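Local coordinates for VAO-type flavoprotein oxidase VAO615 (Myceliophthora thermophila, PDB 6F72) that probably acts as an oxidase whose bicovalently bound FAD, once reduced, reacts rapidly with molecular oxygen, though no substrate has yet been identified, at residues A195-G200 / F204-M209; V257-R262 / D549-V554; L465-R470 / G533-R538; A525-S530 / V558-W563. One frame throughout, in Å; residues are numbered along the deposited sequence.

Contact 1 (A195-G200 / F204-M209); sequences AKLGAG and FEAYAM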
loop_
_atom_site.group_PDB
_atom_site.type_symbol
_atom_site.label_atom_id
_atom_site.label_comp_id
_atom_site.label_asym_id
_atom_site.label_seq_id
_atom_site.Cartn_x
_atom_site.Cartn_y
_atom_site.Cartn_z
ATOM N N ALA A 195 18.774 5.812 6.651
ATOM C CA ALA A 195 18.592 4.442 7.101
ATOM C C ALA A 195 18.580 3.521 5.886
ATOM O O ALA A 195 17.835 3.751 4.930
ATOM C CB ALA A 195 17.304 4.317 7.894
ATOM N N LYS A 196 19.443 2.508 5.909
ATOM C CA LYS A 196 19.381 1.432 4.932
ATOM C C LYS A 196 18.495 0.339 5.534
ATOM O O LYS A 196 18.727 -0.100 6.666
ATOM C CB LYS A 196 20.777 0.909 4.612
ATOM C CG LYS A 196 20.807 -0.115 3.491
ATOM C CD LYS A 196 22.232 -0.548 3.190
ATOM C CE LYS A 196 22.246 -1.891 2.483
ATOM N NZ LYS A 196 23.636 -2.311 2.166
ATOM N N LEU A 197 17.470 -0.070 4.790
ATOM C CA LEU A 197 16.481 -1.016 5.307
ATOM C C LEU A 197 16.277 -2.182 4.363
ATOM O O LEU A 197 16.067 -1.982 3.169
ATOM C CB LEU A 197 15.135 -0.311 5.557
ATOM C CG LEU A 197 15.021 0.959 6.408
ATOM C CD1 LEU A 197 13.589 1.485 6.362
ATOM C CD2 LEU A 197 15.468 0.745 7.852
ATOM N N GLY A 198 16.329 -3.404 4.906
ATOM C CA GLY A 198 16.087 -4.606 4.105
ATOM C C GLY A 198 14.655 -4.636 3.568
ATOM O O GLY A 198 13.759 -4.006 4.138
ATOM N N ALA A 199 14.449 -5.369 2.474
ATOM C CA ALA A 199 13.182 -5.387 1.741
ATOM C C ALA A 199 11.931 -5.792 2.544
ATOM O O ALA A 199 10.816 -5.412 2.178
ATOM C CB ALA A 199 13.320 -6.244 0.495
ATOM N N GLY A 200 12.124 -6.537 3.631
ATOM C CA GLY A 200 11.024 -6.997 4.483
ATOM C C GLY A 200 10.723 -6.097 5.670
ATOM O O GLY A 200 9.824 -6.396 6.445
ATOM N N PHE A 204 6.328 -0.494 11.367
ATOM C CA PHE A 204 6.625 -0.539 12.816
ATOM C C PHE A 204 8.102 -0.773 13.159
ATOM O O PHE A 204 8.598 -0.252 14.164
ATOM C CB PHE A 204 5.711 -1.535 13.553
ATOM C CG PHE A 204 6.005 -2.998 13.270
ATOM C CD1 PHE A 204 5.395 -3.661 12.191
ATOM C CD2 PHE A 204 6.852 -3.730 14.110
ATOM C CE1 PHE A 204 5.646 -5.013 11.948
ATOM C CE2 PHE A 204 7.107 -5.081 13.870
ATOM C CZ PHE A 204 6.508 -5.724 12.786
ATOM N N GLU A 205 8.778 -1.559 12.321
ATOM C CA GLU A 205 10.210 -1.789 12.426
ATOM C C GLU A 205 10.994 -0.534 12.030
ATOM O O GLU A 205 11.900 -0.109 12.763
ATOM C CB GLU A 205 10.614 -3.021 11.599
ATOM C CG GLU A 205 10.269 -4.340 12.299
ATOM C CD GLU A 205 10.060 -5.520 11.359
ATOM O OE1 GLU A 205 9.908 -5.321 10.131
ATOM O OE2 GLU A 205 10.044 -6.663 11.857
ATOM N N ALA A 206 10.627 0.067 10.895
ATOM C CA ALA A 206 11.208 1.343 10.462
ATOM C C ALA A 206 11.073 2.431 11.541
ATOM O O ALA A 206 12.036 3.154 11.804
ATOM C CB ALA A 206 10.592 1.797 9.145
ATOM N N TYR A 207 9.909 2.509 12.189
ATOM C CA TYR A 207 9.638 3.527 13.221
ATOM C C TYR A 207 10.396 3.296 14.513
ATOM O O TYR A 207 10.898 4.258 15.101
ATOM C CB TYR A 207 8.139 3.653 13.532
ATOM C CG TYR A 207 7.267 4.054 12.357
ATOM C CD1 TYR A 207 7.800 4.737 11.251
ATOM C CD2 TYR A 207 5.902 3.764 12.358
ATOM C CE1 TYR A 207 7.006 5.094 10.175
ATOM C CE2 TYR A 207 5.094 4.125 11.283
ATOM C CZ TYR A 207 5.650 4.786 10.200
ATOM O OH TYR A 207 4.861 5.149 9.136
ATOM N N ALA A 208 10.467 2.033 14.955
ATOM C CA ALA A 208 11.285 1.649 16.109
ATOM C C ALA A 208 12.757 2.015 15.874
ATOM O O ALA A 208 13.403 2.580 16.760
ATOM C CB ALA A 208 11.129 0.160 16.433
ATOM N N MET A 209 13.251 1.724 14.668
ATOM C CA MET A 209 14.635 1.980 14.284
ATOM C C MET A 209 14.956 3.480 14.189
ATOM O O MET A 209 15.977 3.936 14.716
ATOM C CB MET A 209 14.966 1.242 12.979
ATOM C CG MET A 209 16.401 1.402 12.514
ATOM S SD MET A 209 16.559 2.678 11.256
ATOM C CE MET A 209 18.324 2.977 11.307
#

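Contact 2 (V257-R262 / D549-V554); sequences VTADGR and DSVFYV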
loop_
_atom_site.group_PDB
_atom_site.type_symbol
_atom_site.label_atom_id
_atom_site.label_comp_id
_atom_site.label_asym_id
_atom_site.label_seq_id
_atom_site.Cartn_x
_atom_site.Cartn_y
_atom_site.Cartn_z
ATOM N N VAL A 257 18.122 -6.985 -7.507
ATOM C CA VAL A 257 18.491 -8.001 -8.485
ATOM C C VAL A 257 17.551 -7.838 -9.683
ATOM O O VAL A 257 16.320 -7.829 -9.544
ATOM C CB VAL A 257 18.391 -9.442 -7.931
ATOM C CG1 VAL A 257 18.838 -10.448 -8.982
ATOM C CG2 VAL A 257 19.231 -9.602 -6.671
ATOM N N THR A 258 18.148 -7.722 -10.857
ATOM C CA THR A 258 17.407 -7.593 -12.101
ATOM C C THR A 258 17.025 -8.970 -12.614
ATOM O O THR A 258 17.554 -9.989 -12.127
ATOM C CB THR A 258 18.254 -6.864 -13.158
ATOM O OG1 THR A 258 19.495 -7.563 -13.319
ATOM C CG2 THR A 258 18.552 -5.473 -12.694
ATOM N N ALA A 259 16.123 -8.994 -13.597
ATOM C CA ALA A 259 15.614 -10.220 -14.226
ATOM C C ALA A 259 16.705 -11.180 -14.685
ATOM O O ALA A 259 16.578 -12.396 -14.496
ATOM C CB ALA A 259 14.692 -9.883 -15.384
ATOM N N ASP A 260 17.786 -10.638 -15.251
ATOM C CA ASP A 260 18.913 -11.463 -15.687
ATOM C C ASP A 260 19.870 -11.835 -14.540
ATOM O O ASP A 260 20.899 -12.467 -14.771
ATOM C CB ASP A 260 19.657 -10.786 -16.848
ATOM C CG ASP A 260 20.397 -9.534 -16.429
ATOM O OD1 ASP A 260 20.124 -8.975 -15.342
ATOM O OD2 ASP A 260 21.273 -9.096 -17.198
ATOM N N GLY A 261 19.528 -11.440 -13.312
ATOM C CA GLY A 261 20.274 -11.850 -12.121
ATOM C C GLY A 261 21.420 -10.945 -11.714
ATOM O O GLY A 261 22.228 -11.332 -10.874
ATOM N N ARG A 262 21.506 -9.747 -12.300
ATOM C CA ARG A 262 22.544 -8.778 -11.920
ATOM C C ARG A 262 22.164 -8.102 -10.602
ATOM O O ARG A 262 21.061 -7.549 -10.470
ATOM C CB ARG A 262 22.764 -7.723 -13.010
ATOM C CG ARG A 262 23.496 -8.184 -14.265
ATOM C CD ARG A 262 23.456 -7.095 -15.335
ATOM N NE ARG A 262 22.081 -6.875 -15.809
ATOM C CZ ARG A 262 21.581 -5.722 -16.272
ATOM N NH1 ARG A 262 22.323 -4.622 -16.342
ATOM N NH2 ARG A 262 20.316 -5.668 -16.665
ATOM N N ASP A 549 12.506 -9.542 -21.376
ATOM C CA ASP A 549 11.744 -10.780 -21.534
ATOM C C ASP A 549 10.485 -10.822 -20.662
ATOM O O ASP A 549 9.791 -11.847 -20.612
ATOM C CB ASP A 549 12.632 -11.998 -21.214
ATOM C CG ASP A 549 13.831 -12.103 -22.123
ATOM O OD1 ASP A 549 13.661 -12.058 -23.362
ATOM O OD2 ASP A 549 14.953 -12.239 -21.593
ATOM N N SER A 550 10.201 -9.709 -19.984
ATOM C CA SER A 550 9.034 -9.567 -19.108
ATOM C C SER A 550 8.908 -10.738 -18.130
ATOM O O SER A 550 7.868 -11.415 -18.069
ATOM C CB SER A 550 7.745 -9.344 -19.928
ATOM O OG SER A 550 7.917 -8.299 -20.884
ATOM N N VAL A 551 9.981 -10.994 -17.387
ATOM C CA VAL A 551 9.923 -12.006 -16.326
ATOM C C VAL A 551 9.085 -11.515 -15.151
ATOM O O VAL A 551 8.459 -12.322 -14.468
ATOM C CB VAL A 551 11.299 -12.685 -15.930
ATOM C CG1 VAL A 551 12.464 -12.280 -16.818
ATOM C CG2 VAL A 551 11.618 -12.621 -14.427
ATOM N N PHE A 552 9.044 -10.200 -14.942
ATOM C CA PHE A 552 8.223 -9.669 -13.875
ATOM C C PHE A 552 6.864 -9.204 -14.392
ATOM O O PHE A 552 6.779 -8.398 -15.313
ATOM C CB PHE A 552 8.944 -8.586 -13.085
ATOM C CG PHE A 552 10.300 -9.007 -12.575
ATOM C CD1 PHE A 552 10.436 -10.082 -11.705
ATOM C CD2 PHE A 552 11.451 -8.311 -12.970
ATOM C CE1 PHE A 552 11.689 -10.468 -11.243
ATOM C CE2 PHE A 552 12.709 -8.684 -12.505
ATOM C CZ PHE A 552 12.828 -9.766 -11.636
ATOM N N TYR A 553 5.809 -9.771 -13.818
ATOM C CA TYR A 553 4.443 -9.378 -14.147
ATOM C C TYR A 553 3.674 -9.050 -12.873
ATOM O O TYR A 553 3.676 -9.832 -11.918
ATOM C CB TYR A 553 3.729 -10.495 -14.931
ATOM C CG TYR A 553 2.221 -10.314 -14.943
ATOM C CD1 TYR A 553 1.606 -9.519 -15.913
ATOM C CD2 TYR A 553 1.422 -10.881 -13.944
ATOM C CE1 TYR A 553 0.229 -9.325 -15.907
ATOM C CE2 TYR A 553 0.044 -10.697 -13.928
ATOM C CZ TYR A 553 -0.540 -9.910 -14.912
ATOM O OH TYR A 553 -1.888 -9.720 -14.901
ATOM N N VAL A 554 2.995 -7.908 -12.874
ATOM C CA VAL A 554 1.950 -7.610 -11.886
ATOM C C VAL A 554 0.763 -7.012 -12.641
ATOM O O VAL A 554 0.962 -6.264 -13.610
ATOM C CB VAL A 554 2.417 -6.662 -10.735
ATOM C CG1 VAL A 554 3.388 -7.347 -9.771
ATOM C CG2 VAL A 554 3.047 -5.376 -11.272
#

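Contact 3 (L465-R470 / G533-R538); sequences LHPAWR and GDNYAR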
loop_
_atom_site.group_PDB
_atom_site.type_symbol
_atom_site.label_atom_id
_atom_site.label_comp_id
_atom_site.label_asym_id
_atom_site.label_seq_id
_atom_site.Cartn_x
_atom_site.Cartn_y
_atom_site.Cartn_z
ATOM N N LEU A 465 7.140 9.645 -9.758
ATOM C CA LEU A 465 5.931 9.934 -9.016
ATOM C C LEU A 465 4.958 10.747 -9.859
ATOM O O LEU A 465 5.329 11.779 -10.436
ATOM C CB LEU A 465 6.257 10.635 -7.699
ATOM C CG LEU A 465 5.095 10.801 -6.724
ATOM C CD1 LEU A 465 4.882 9.536 -5.888
ATOM C CD2 LEU A 465 5.282 12.020 -5.841
ATOM N N HIS A 466 3.726 10.245 -9.964
ATOM C CA HIS A 466 2.677 10.877 -10.761
ATOM C C HIS A 466 2.517 12.376 -10.411
ATOM O O HIS A 466 2.408 12.731 -9.226
ATOM C CB HIS A 466 1.354 10.117 -10.570
ATOM C CG HIS A 466 0.310 10.439 -11.601
ATOM N ND1 HIS A 466 -0.318 11.663 -11.665
ATOM C CD2 HIS A 466 -0.214 9.696 -12.608
ATOM C CE1 HIS A 466 -1.188 11.662 -12.663
ATOM N NE2 HIS A 466 -1.135 10.485 -13.260
ATOM N N PRO A 467 2.506 13.267 -11.436
ATOM C CA PRO A 467 2.400 14.714 -11.184
ATOM C C PRO A 467 1.172 15.169 -10.374
ATOM O O PRO A 467 1.251 16.187 -9.684
ATOM C CB PRO A 467 2.399 15.321 -12.588
ATOM C CG PRO A 467 2.012 14.202 -13.493
ATOM C CD PRO A 467 2.622 12.981 -12.876
ATOM N N ALA A 468 0.081 14.402 -10.410
ATOM C CA ALA A 468 -1.112 14.695 -9.592
ATOM C C ALA A 468 -0.771 14.792 -8.104
ATOM O O ALA A 468 -1.377 15.570 -7.378
ATOM C CB ALA A 468 -2.214 13.660 -9.822
ATOM N N TRP A 469 0.233 14.032 -7.663
ATOM C CA TRP A 469 0.750 14.193 -6.308
ATOM C C TRP A 469 1.153 15.640 -5.986
ATOM O O TRP A 469 0.866 16.125 -4.894
ATOM C CB TRP A 469 1.920 13.257 -6.059
ATOM C CG TRP A 469 1.556 11.818 -5.816
ATOM C CD1 TRP A 469 1.711 10.776 -6.687
ATOM C CD2 TRP A 469 0.995 11.257 -4.615
ATOM N NE1 TRP A 469 1.309 9.594 -6.094
ATOM C CE2 TRP A 469 0.851 9.864 -4.831
ATOM C CE3 TRP A 469 0.598 11.798 -3.380
ATOM C CZ2 TRP A 469 0.316 8.997 -3.854
ATOM C CZ3 TRP A 469 0.073 10.941 -2.404
ATOM C CH2 TRP A 469 -0.067 9.546 -2.651
ATOM N N ARG A 470 1.792 16.335 -6.929
ATOM C CA ARG A 470 2.259 17.714 -6.672
ATOM C C ARG A 470 1.114 18.739 -6.580
ATOM O O ARG A 470 1.160 19.672 -5.770
ATOM C CB ARG A 470 3.313 18.168 -7.703
ATOM C CG ARG A 470 4.432 17.165 -7.965
ATOM C CD ARG A 470 5.241 16.852 -6.713
ATOM N NE ARG A 470 6.247 15.829 -6.974
ATOM C CZ ARG A 470 6.878 15.121 -6.039
ATOM N NH1 ARG A 470 6.623 15.311 -4.751
ATOM N NH2 ARG A 470 7.782 14.223 -6.406
ATOM N N GLY A 533 -0.092 7.990 -16.190
ATOM C CA GLY A 533 -0.198 9.222 -16.991
ATOM C C GLY A 533 0.875 9.311 -18.068
ATOM O O GLY A 533 1.189 8.307 -18.728
ATOM N N ASP A 534 1.448 10.507 -18.237
ATOM C CA ASP A 534 2.412 10.748 -19.310
ATOM C C ASP A 534 3.756 10.032 -19.082
ATOM O O ASP A 534 4.426 9.702 -20.053
ATOM C CB ASP A 534 2.592 12.262 -19.591
ATOM C CG ASP A 534 1.293 12.939 -20.035
ATOM O OD1 ASP A 534 0.549 12.335 -20.839
ATOM O OD2 ASP A 534 1.008 14.077 -19.578
ATOM N N ASN A 535 4.109 9.753 -17.823
ATOM C CA ASN A 535 5.310 8.960 -17.477
ATOM C C ASN A 535 5.379 7.552 -18.056
ATOM O O ASN A 535 6.457 6.962 -18.083
ATOM C CB ASN A 535 5.497 8.847 -15.965
ATOM C CG ASN A 535 6.103 10.085 -15.358
ATOM O OD1 ASN A 535 6.763 10.883 -16.040
ATOM N ND2 ASN A 535 5.891 10.253 -14.056
ATOM N N TYR A 536 4.240 7.029 -18.514
ATOM C CA TYR A 536 4.142 5.630 -18.927
ATOM C C TYR A 536 5.102 5.197 -20.039
ATOM O O TYR A 536 5.684 4.114 -19.944
ATOM C CB TYR A 536 2.693 5.208 -19.259
ATOM C CG TYR A 536 2.548 3.704 -19.260
ATOM C CD1 TYR A 536 2.389 3.013 -18.056
ATOM C CD2 TYR A 536 2.613 2.968 -20.454
ATOM C CE1 TYR A 536 2.291 1.634 -18.030
ATOM C CE2 TYR A 536 2.508 1.582 -20.440
ATOM C CZ TYR A 536 2.348 0.928 -19.225
ATOM O OH TYR A 536 2.234 -0.446 -19.177
ATOM N N ALA A 537 5.277 6.028 -21.066
ATOM C CA ALA A 537 6.185 5.693 -22.170
ATOM C C ALA A 537 7.610 5.453 -21.650
ATOM O O ALA A 537 8.255 4.475 -22.047
ATOM C CB ALA A 537 6.173 6.778 -23.234
ATOM N N ARG A 538 8.064 6.326 -20.745
ATOM C CA ARG A 538 9.424 6.256 -20.204
ATOM C C ARG A 538 9.575 5.099 -19.223
ATOM O O ARG A 538 10.604 4.415 -19.228
ATOM C CB ARG A 538 9.868 7.564 -19.547
ATOM C CG ARG A 538 11.382 7.635 -19.414
ATOM C CD ARG A 538 11.856 8.701 -18.450
ATOM N NE ARG A 538 13.234 8.418 -18.070
ATOM C CZ ARG A 538 13.880 8.985 -17.056
ATOM N NH1 ARG A 538 13.277 9.895 -16.295
ATOM N NH2 ARG A 538 15.141 8.641 -16.811
HETATM O O HOH W 1 7.433 12.107 -12.096
#

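Contact 4 (A525-S530 / V558-W563); sequences ANWKES and VGSEVW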
loop_
_atom_site.group_PDB
_atom_site.type_symbol
_atom_site.label_atom_id
_atom_site.label_comp_id
_atom_site.label_asym_id
_atom_site.label_seq_id
_atom_site.Cartn_x
_atom_site.Cartn_y
_atom_site.Cartn_z
ATOM N N ALA A 525 -10.612 -0.275 -15.255
ATOM C CA ALA A 525 -10.281 -0.346 -16.672
ATOM C C ALA A 525 -9.241 0.685 -17.127
ATOM O O ALA A 525 -8.429 0.370 -17.999
ATOM C CB ALA A 525 -11.547 -0.236 -17.516
ATOM N N ASN A 526 -9.289 1.890 -16.539
ATOM C CA ASN A 526 -8.464 3.048 -16.959
ATOM C C ASN A 526 -7.131 3.139 -16.173
ATOM O O ASN A 526 -6.557 4.239 -16.022
ATOM C CB ASN A 526 -9.271 4.371 -16.868
ATOM C CG ASN A 526 -8.591 5.544 -17.599
ATOM O OD1 ASN A 526 -7.949 5.358 -18.638
ATOM N ND2 ASN A 526 -8.728 6.758 -17.053
ATOM N N TRP A 527 -6.631 1.991 -15.705
ATOM C CA TRP A 527 -5.433 1.938 -14.852
ATOM C C TRP A 527 -4.202 2.620 -15.458
ATOM O O TRP A 527 -3.494 3.315 -14.746
ATOM C CB TRP A 527 -5.076 0.492 -14.426
ATOM C CG TRP A 527 -4.781 -0.408 -15.577
ATOM C CD1 TRP A 527 -5.682 -1.142 -16.290
ATOM C CD2 TRP A 527 -3.503 -0.671 -16.160
ATOM N NE1 TRP A 527 -5.055 -1.838 -17.287
ATOM C CE2 TRP A 527 -3.712 -1.572 -17.232
ATOM C CE3 TRP A 527 -2.196 -0.233 -15.884
ATOM C CZ2 TRP A 527 -2.663 -2.049 -18.036
ATOM C CZ3 TRP A 527 -1.149 -0.704 -16.690
ATOM C CH2 TRP A 527 -1.395 -1.609 -17.750
ATOM N N LYS A 528 -3.955 2.406 -16.752
ATOM C CA LYS A 528 -2.730 2.853 -17.408
ATOM C C LYS A 528 -2.603 4.373 -17.358
ATOM O O LYS A 528 -1.598 4.912 -16.869
ATOM C CB LYS A 528 -2.667 2.348 -18.857
ATOM C CG LYS A 528 -1.316 2.591 -19.531
ATOM C CD LYS A 528 -1.316 2.184 -20.996
ATOM C CE LYS A 528 -0.962 0.712 -21.151
ATOM N NZ LYS A 528 -1.089 0.243 -22.554
ATOM N N GLU A 529 -3.640 5.048 -17.860
ATOM C CA GLU A 529 -3.688 6.495 -17.870
ATOM C C GLU A 529 -3.755 7.046 -16.452
ATOM O O GLU A 529 -3.100 8.038 -16.146
ATOM C CB GLU A 529 -4.862 6.984 -18.725
ATOM C CG GLU A 529 -5.154 8.469 -18.640
ATOM C CD GLU A 529 -6.503 8.813 -19.245
ATOM O OE1 GLU A 529 -6.693 8.568 -20.467
ATOM O OE2 GLU A 529 -7.386 9.331 -18.505
ATOM N N SER A 530 -4.517 6.401 -15.580
ATOM C CA SER A 530 -4.735 6.977 -14.269
ATOM C C SER A 530 -3.581 6.748 -13.287
ATOM O O SER A 530 -3.275 7.630 -12.474
ATOM C CB SER A 530 -6.041 6.495 -13.688
ATOM O OG SER A 530 -6.416 7.363 -12.646
ATOM N N VAL A 558 3.570 -1.605 -14.950
ATOM C CA VAL A 558 4.177 -1.150 -16.192
ATOM C C VAL A 558 4.612 -2.376 -16.994
ATOM O O VAL A 558 5.315 -3.241 -16.473
ATOM C CB VAL A 558 5.383 -0.192 -15.950
ATOM C CG1 VAL A 558 6.089 0.147 -17.259
ATOM C CG2 VAL A 558 4.939 1.074 -15.226
ATOM N N GLY A 559 4.164 -2.451 -18.245
ATOM C CA GLY A 559 4.548 -3.531 -19.146
ATOM C C GLY A 559 3.821 -4.845 -18.895
ATOM O O GLY A 559 4.230 -5.889 -19.417
ATOM N N SER A 560 2.740 -4.795 -18.109
ATOM C CA SER A 560 1.965 -6.000 -17.771
ATOM C C SER A 560 1.130 -6.483 -18.938
ATOM O O SER A 560 0.771 -7.672 -18.992
ATOM C CB SER A 560 1.058 -5.758 -16.570
ATOM O OG SER A 560 0.183 -4.679 -16.816
ATOM N N GLU A 561 0.824 -5.567 -19.861
ATOM C CA GLU A 561 0.063 -5.874 -21.071
ATOM C C GLU A 561 0.772 -6.884 -21.999
ATOM O O GLU A 561 0.201 -7.323 -22.993
ATOM C CB GLU A 561 -0.366 -4.574 -21.802
ATOM C CG GLU A 561 0.722 -3.838 -22.601
ATOM C CD GLU A 561 1.625 -2.891 -21.783
ATOM O OE1 GLU A 561 1.553 -2.868 -20.532
ATOM O OE2 GLU A 561 2.444 -2.161 -22.404
ATOM N N VAL A 562 2.003 -7.263 -21.659
ATOM C CA VAL A 562 2.703 -8.369 -22.324
ATOM C C VAL A 562 2.036 -9.721 -21.996
ATOM O O VAL A 562 2.020 -10.617 -22.838
ATOM C CB VAL A 562 4.223 -8.362 -21.989
ATOM C CG1 VAL A 562 4.936 -9.623 -22.476
ATOM C CG2 VAL A 562 4.890 -7.133 -22.600
ATOM N N TRP A 563 1.470 -9.847 -20.794
ATOM C CA TRP A 563 0.791 -11.082 -20.375
ATOM C C TRP A 563 -0.740 -10.952 -20.344
ATOM O O TRP A 563 -1.273 -9.973 -19.804
ATOM C CB TRP A 563 1.303 -11.540 -19.000
ATOM C CG TRP A 563 2.776 -11.866 -18.976
ATOM C CD1 TRP A 563 3.789 -11.062 -18.517
ATOM C CD2 TRP A 563 3.404 -13.074 -19.442
ATOM N NE1 TRP A 563 5.000 -11.702 -18.652
ATOM C CE2 TRP A 563 4.798 -12.932 -19.219
ATOM C CE3 TRP A 563 2.924 -14.267 -20.011
ATOM C CZ2 TRP A 563 5.722 -13.934 -19.560
ATOM C CZ3 TRP A 563 3.843 -15.265 -20.344
ATOM C CH2 TRP A 563 5.231 -15.088 -20.119
#

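Contact 1 (A195-G200 / F204-M209)
M209 sends its CG opposite its own backbone N (chi1 -178°) and then bends at chi2 (-98°). The bend carries the thioether across to the strand, where it meets A195 and L197. On the strand, the CG of L197 stands beside the backbone N, opposite the carbonyl carbon, which lets both methyls face the helix.

A195 CB touches both the sulfur and the methyl of M209: it lies 3.8 Å from M209 SD and 3.8 Å from M209 CE. The two branches of L197 divide the work. L197 CD2 comes to 4.1 Å from M209 SD, the two side chains running at a slant to each other. L197 CD1 reaches the methyl of A206, with A206 CB 4.1 Å away.

This is a strand-turn-helix unit of the FAD-binding PCMH-type domain. Strand 193-198 and helix 203-212 run nearly antiparallel: the short segment axes make 151° and approach to 10.5 Å. The strand pairs with 179-186 and 288-298. Helix 227-233 also packs against L197 and A206. A199, in the turn, touches the FAD.

Polar atoms meet near the turn. G200 O and E205 OE1 are 3.8 Å apart and are not bonded to each other. K177 NZ joins them, hydrogen-bonding the carbonyl and making a salt bridge to the carboxylate. This probably favours the charged form of E205. E205 OE1 also accepts from E202 N, just before the helix.

Contact 2 (V257-R262 / D549-V554)
T258 is met at its backbone by F552: the carbonyl carbon T258 C lies at the edge of the phenyl ring, 4.3 Å from F552 CE2. The side chain of T258 turns to its own loop instead, where OG1 donates to D260 OD1.

On this segment A259 carries most of the contact. A259 CB wedges between two side chains, 3.6 Å from V551 CG1 and 3.7 Å from F552 CE2. The same ring carbon, F552 CE2, approaches A259 N obliquely at 3.6 Å. F552 reaches there with CG beside its backbone N (chi1 -53°). V551 CG2 lies over one face of the ring, toward its rim. L140, I150, I152 and V288 also touch the ring. An alanine in place of F552 would probably open a gap among these apolar residues and leave A259 CB without one of its two partners.

D260 keeps the loop in shape. Its OD1 takes two donors, T258 OG1 and R262 NE. The second bond is 2.9 Å from R262 NE to D260 OD1, uses the syn lone pair, and lies in the guanidinium plane. G261 has positive phi (90°), which suits glycine. G261 N bonds T258 O at 2.7 Å, and T258 N bonds R262 O at 2.9 Å.

On the facing loop, D547 accepts from both V551 N and F552 N, and V554 touches the FAD. Segment 257-262 forms the tip of a 3:5 hairpin between strands 251-257 and 263-266, a type I turn with a G1 bulge at G261, in the FAD-binding domain, and it packs on the berberine-like region.

Contact 3 (L465-R470 / G533-R538)
H466 lays its imidazole obliquely beside G533, with H466 CD2 and G533 N 4.0 Å apart. The two loops that meet here each lead into a helix, 468-471 and 536-546, the latter in the berberine-like region. H466 caps the first of these helices. G533, with positive phi (60°), leaves the preceding helix. The positive phi and the closeness of the H466 ring both suit a glycine.

A water bridges the loops. It donates to L465 O at 2.7 Å and accepts from N535 ND2 at 3.1 Å. N535 ND2 also makes a weak bond to S464 O. P467 CD flanks the amide, 4.4 Å from N535 ND2.

Behind these contacts, A468 N donates to H466 ND1 at 3.0 Å, nearly in the ring plane. The N-H...N angle is 159°. This bond fixes the rotation of the ring, while CG of H466 stands opposite the backbone N (chi1 -165°). An alanine replacing H466 would probably leave A468 N without its cap and open a gap beside G533.

Further out, W276 packs on N535, and R470 makes a salt bridge to D249. L465 CD2 sits 3.3 Å above the guanidinium plane of R470, toward its rim.

Contact 4 (A525-S530 / V558-W563)
W527 and K528, in the first turn of helix 527-532 of the berberine-like region, face S560 and E561 of a 3-10 segment, and the nearest backbones are K528 CA and V558 CA at 8.1 Å. The far end of the indole does the touching. W527 CH2 lies 3.6 Å from S560 OG, which comes in obliquely. W527 CG sits between the backbone N and the carbonyl carbon (chi1 61°), a crowded setting that swings the ring out toward the other segment. S560 OG is hydrogen-bonded to G557 O; its contact with the indole is made to ring carbon and is not a hydrogen bond.

E561 OE1 approaches the ring at its edge, 4.2 Å from W527 CH2. K528 is extended at first and bends at chi3 (-87°), which brings its ammonium near the carboxylate. K528 NZ and E561 OE2 are 4.3 Å apart, too far for a salt bridge, but probably attract.

Y536, on helix 536-546, packs on K528 and V558 and makes a weak hydrogen bond to E561 OE1. The same helix touches V558 through L539 and E561 through L540. Beyond the 3-10 turn, W563 opens strand 563-565 and packs on strand 571-573.

How the contacts relate
From the N terminus, contact 1 closes first, over three residues, inside the FAD-binding domain. The other three all open after it has closed. Contact 2 opens at hairpin tip 257-262 and closes 286 residues later, tying that domain to the berberine-like region. Contact 3 is nested inside this long loop. Contact 4 opens within both and crosses each, since 558-563 lies beyond 533-538 and 549-554. Contact 4 touches both contact 2 and contact 3, which do not touch each other. S550 O and W563 NE1, 2.9 Å apart, probably bond contact 2 to contact 4. Y536 OH and G559 N, also 2.9 Å apart, probably bond contact 3 to contact 4. Contact 1 touches none of them.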